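Long-range contact in sortase B (Streptococcus pyogenes, PDB 3PSQ), which is a class B sortase involved in pilus assembly, probably a cysteine transpeptidase that works through an acyl-thioester intermediate: residues F76-N81 with Y89-A94. Numbering follows the deposited sequence.
Sequences FLDYRN and YSLIYA. With ACY (acetic acid), chain H.
Phe76 and Tyr93 form an antiparallel hydrogen-bonded pair, Phe76 N reaching Tyr93 O and Tyr93 N reaching Phe76 O, both at 2.9 Å. Their side chains lie side by side: with CG between the backbone N and carbonyl carbon (chi1 62°), the Phe76 ring takes Tyr93 CB over its face in a CH-pi contact, while Phe76 CZ meets the tyrosine ring's edge. Acetic acid, probably from the crystallisation liquor, also lies at that edge, its O doubtfully close to Tyr93 OH. Leu77's apolar, branched end suits the buried face shared with Ile92, CD1 packing on Ile92 CG1 and near Leu91 O.

Beyond Asp78 N, which donates to Leu91 O (2.7 Å), the chain turns away, and the Asn81 amide, acceptor and donor in one, carries the pairing on: OD1 accepts from Leu91 N (3.1 Å), above the carbonyl plane, and ND2 gives to Tyr89 O (2.8 Å). Asp87 also binds ND2, helping fix the amide's rotation. Within the type I turn, Asp78 OD1 takes Arg80 N in an Asx turn; Arg80 NH2 salt-bridges OD2.

Tyr93 also meets His95, the predicted proton donor/acceptor, and Arg198, the predicted transition-state stabilizer, so this beta hairpin of the sortase fold helps line the probable catalytic site.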
loop_
_atom_site.group_PDB
_atom_site.type_symbol
_atom_site.label_atom_id
_atom_site.label_comp_id
_atom_site.label_asym_id
_atom_site.label_seq_id
_atom_site.Cartn_x
_atom_site.Cartn_y
_atom_site.Cartn_z
ATOM N N PHE A 76 6.844 -0.069 -3.495
ATOM C CA PHE A 76 6.683 -1.198 -4.438
ATOM C C PHE A 76 5.463 -2.076 -4.111
ATOM O O PHE A 76 5.159 -2.319 -2.953
ATOM C CB PHE A 76 7.959 -2.056 -4.437
ATOM C CG PHE A 76 8.263 -2.691 -3.095
ATOM C CD1 PHE A 76 7.788 -3.960 -2.789
ATOM C CD2 PHE A 76 8.995 -1.995 -2.122
ATOM C CE1 PHE A 76 8.114 -4.557 -1.546
ATOM C CE2 PHE A 76 9.296 -2.584 -0.892
ATOM C CZ PHE A 76 8.803 -3.827 -0.576
ATOM N N LEU A 77 4.790 -2.559 -5.149
ATOM C CA LEU A 77 3.781 -3.582 -5.009
ATOM C C LEU A 77 4.458 -4.910 -4.722
ATOM O O LEU A 77 5.415 -5.284 -5.406
ATOM C CB LEU A 77 2.968 -3.709 -6.310
ATOM C CG LEU A 77 1.868 -4.794 -6.324
ATOM C CD1 LEU A 77 0.782 -4.483 -5.289
ATOM C CD2 LEU A 77 1.214 -4.962 -7.673
ATOM N N ASP A 78 3.939 -5.649 -3.750
ATOM C CA ASP A 78 4.461 -6.973 -3.458
ATOM C C ASP A 78 4.687 -7.808 -4.748
ATOM O O ASP A 78 3.776 -7.872 -5.597
ATOM C CB ASP A 78 3.520 -7.698 -2.483
ATOM C CG ASP A 78 4.085 -9.022 -2.005
ATOM O OD1 ASP A 78 4.161 -9.979 -2.788
ATOM O OD2 ASP A 78 4.479 -9.112 -0.841
ATOM N N TYR A 79 5.862 -8.454 -4.873
ATOM C CA TYR A 79 6.182 -9.245 -6.032
ATOM C C TYR A 79 5.193 -10.377 -6.338
ATOM O O TYR A 79 5.168 -10.871 -7.473
ATOM C CB TYR A 79 7.610 -9.808 -6.000
ATOM C CG TYR A 79 7.769 -11.137 -5.264
ATOM C CD1 TYR A 79 7.789 -12.372 -5.957
ATOM C CD2 TYR A 79 7.869 -11.161 -3.872
ATOM C CE1 TYR A 79 7.940 -13.571 -5.268
ATOM C CE2 TYR A 79 8.023 -12.340 -3.180
ATOM C CZ TYR A 79 8.057 -13.542 -3.874
ATOM O OH TYR A 79 8.192 -14.683 -3.124
ATOM N N ARG A 80 4.398 -10.781 -5.358
ATOM C CA ARG A 80 3.491 -11.917 -5.541
ATOM C C ARG A 80 2.114 -11.473 -6.032
ATOM O O ARG A 80 1.278 -12.299 -6.257
ATOM C CB ARG A 80 3.305 -12.699 -4.241
ATOM C CG ARG A 80 4.533 -13.474 -3.793
ATOM C CD ARG A 80 4.481 -13.772 -2.300
ATOM N NE ARG A 80 4.578 -12.581 -1.466
ATOM C CZ ARG A 80 4.881 -12.601 -0.164
ATOM N NH1 ARG A 80 5.125 -13.759 0.456
ATOM N NH2 ARG A 80 4.935 -11.462 0.542
ATOM N N ASN A 81 1.883 -10.173 -6.198
ATOM C CA ASN A 81 0.574 -9.672 -6.566
ATOM C C ASN A 81 0.433 -9.533 -8.057
ATOM O O ASN A 81 1.418 -9.348 -8.762
ATOM C CB ASN A 81 0.332 -8.302 -5.918
ATOM C CG ASN A 81 -0.233 -8.398 -4.533
ATOM O OD1 ASN A 81 0.296 -7.784 -3.587
ATOM N ND2 ASN A 81 -1.330 -9.140 -4.386
ATOM N N TYR A 89 -5.958 -9.105 -2.147
ATOM C CA TYR A 89 -5.165 -8.294 -1.247
ATOM C C TYR A 89 -3.867 -7.895 -1.929
ATOM O O TYR A 89 -2.972 -8.731 -2.165
ATOM C CB TYR A 89 -4.853 -9.101 0.000
ATOM C CG TYR A 89 -4.100 -8.381 1.071
ATOM C CD1 TYR A 89 -4.756 -7.536 1.940
ATOM C CD2 TYR A 89 -2.729 -8.590 1.258
ATOM C CE1 TYR A 89 -4.081 -6.881 2.955
ATOM C CE2 TYR A 89 -2.038 -7.945 2.290
ATOM C CZ TYR A 89 -2.729 -7.098 3.148
ATOM O OH TYR A 89 -2.097 -6.439 4.190
ATOM N N SER A 90 -3.798 -6.620 -2.270
ATOM C CA SER A 90 -2.623 -6.062 -2.886
ATOM C C SER A 90 -1.879 -5.236 -1.835
ATOM O O SER A 90 -2.457 -4.336 -1.212
ATOM C CB SER A 90 -3.010 -5.232 -4.098
ATOM O OG SER A 90 -3.668 -6.053 -5.062
ATOM N N LEU A 91 -0.605 -5.586 -1.626
ATOM C CA LEU A 91 0.242 -4.944 -0.620
ATOM C C LEU A 91 1.269 -4.030 -1.303
ATOM O O LEU A 91 2.115 -4.464 -2.139
ATOM C CB LEU A 91 0.940 -5.983 0.251
ATOM C CG LEU A 91 1.851 -5.429 1.358
ATOM C CD1 LEU A 91 1.138 -4.520 2.415
ATOM C CD2 LEU A 91 2.587 -6.576 1.999
ATOM N N ILE A 92 1.127 -2.755 -0.999
ATOM C CA ILE A 92 2.091 -1.752 -1.422
ATOM C C ILE A 92 2.928 -1.356 -0.190
ATOM O O ILE A 92 2.403 -0.941 0.852
ATOM C CB ILE A 92 1.406 -0.519 -2.051
ATOM C CG1 ILE A 92 0.632 -0.948 -3.306
ATOM C CG2 ILE A 92 2.461 0.569 -2.371
ATOM C CD1 ILE A 92 -0.110 0.169 -4.051
ATOM N N TYR A 93 4.230 -1.538 -0.313
ATOM C CA TYR A 93 5.125 -1.485 0.824
ATOM C C TYR A 93 6.291 -0.530 0.531
ATOM O O TYR A 93 6.610 -0.239 -0.646
ATOM C CB TYR A 93 5.651 -2.931 1.112
ATOM C CG TYR A 93 6.349 -3.063 2.425
ATOM C CD1 TYR A 93 5.628 -3.201 3.600
ATOM C CD2 TYR A 93 7.749 -3.003 2.493
ATOM C CE1 TYR A 93 6.262 -3.277 4.839
ATOM C CE2 TYR A 93 8.394 -3.086 3.722
ATOM C CZ TYR A 93 7.655 -3.229 4.892
ATOM O OH TYR A 93 8.301 -3.320 6.122
ATOM N N ALA A 94 6.881 0.009 1.599
ATOM C CA ALA A 94 8.170 0.733 1.510
ATOM C C ALA A 94 9.073 0.247 2.622
ATOM O O ALA A 94 8.616 0.073 3.743
ATOM C CB ALA A 94 7.990 2.280 1.575
HETATM C C ACY H . 11.459 -2.456 6.404
HETATM O O ACY H . 10.783 -3.454 5.984
HETATM O OXT ACY H . 12.649 -2.258 6.066
HETATM C CH3 ACY H . 10.791 -1.423 7.281
#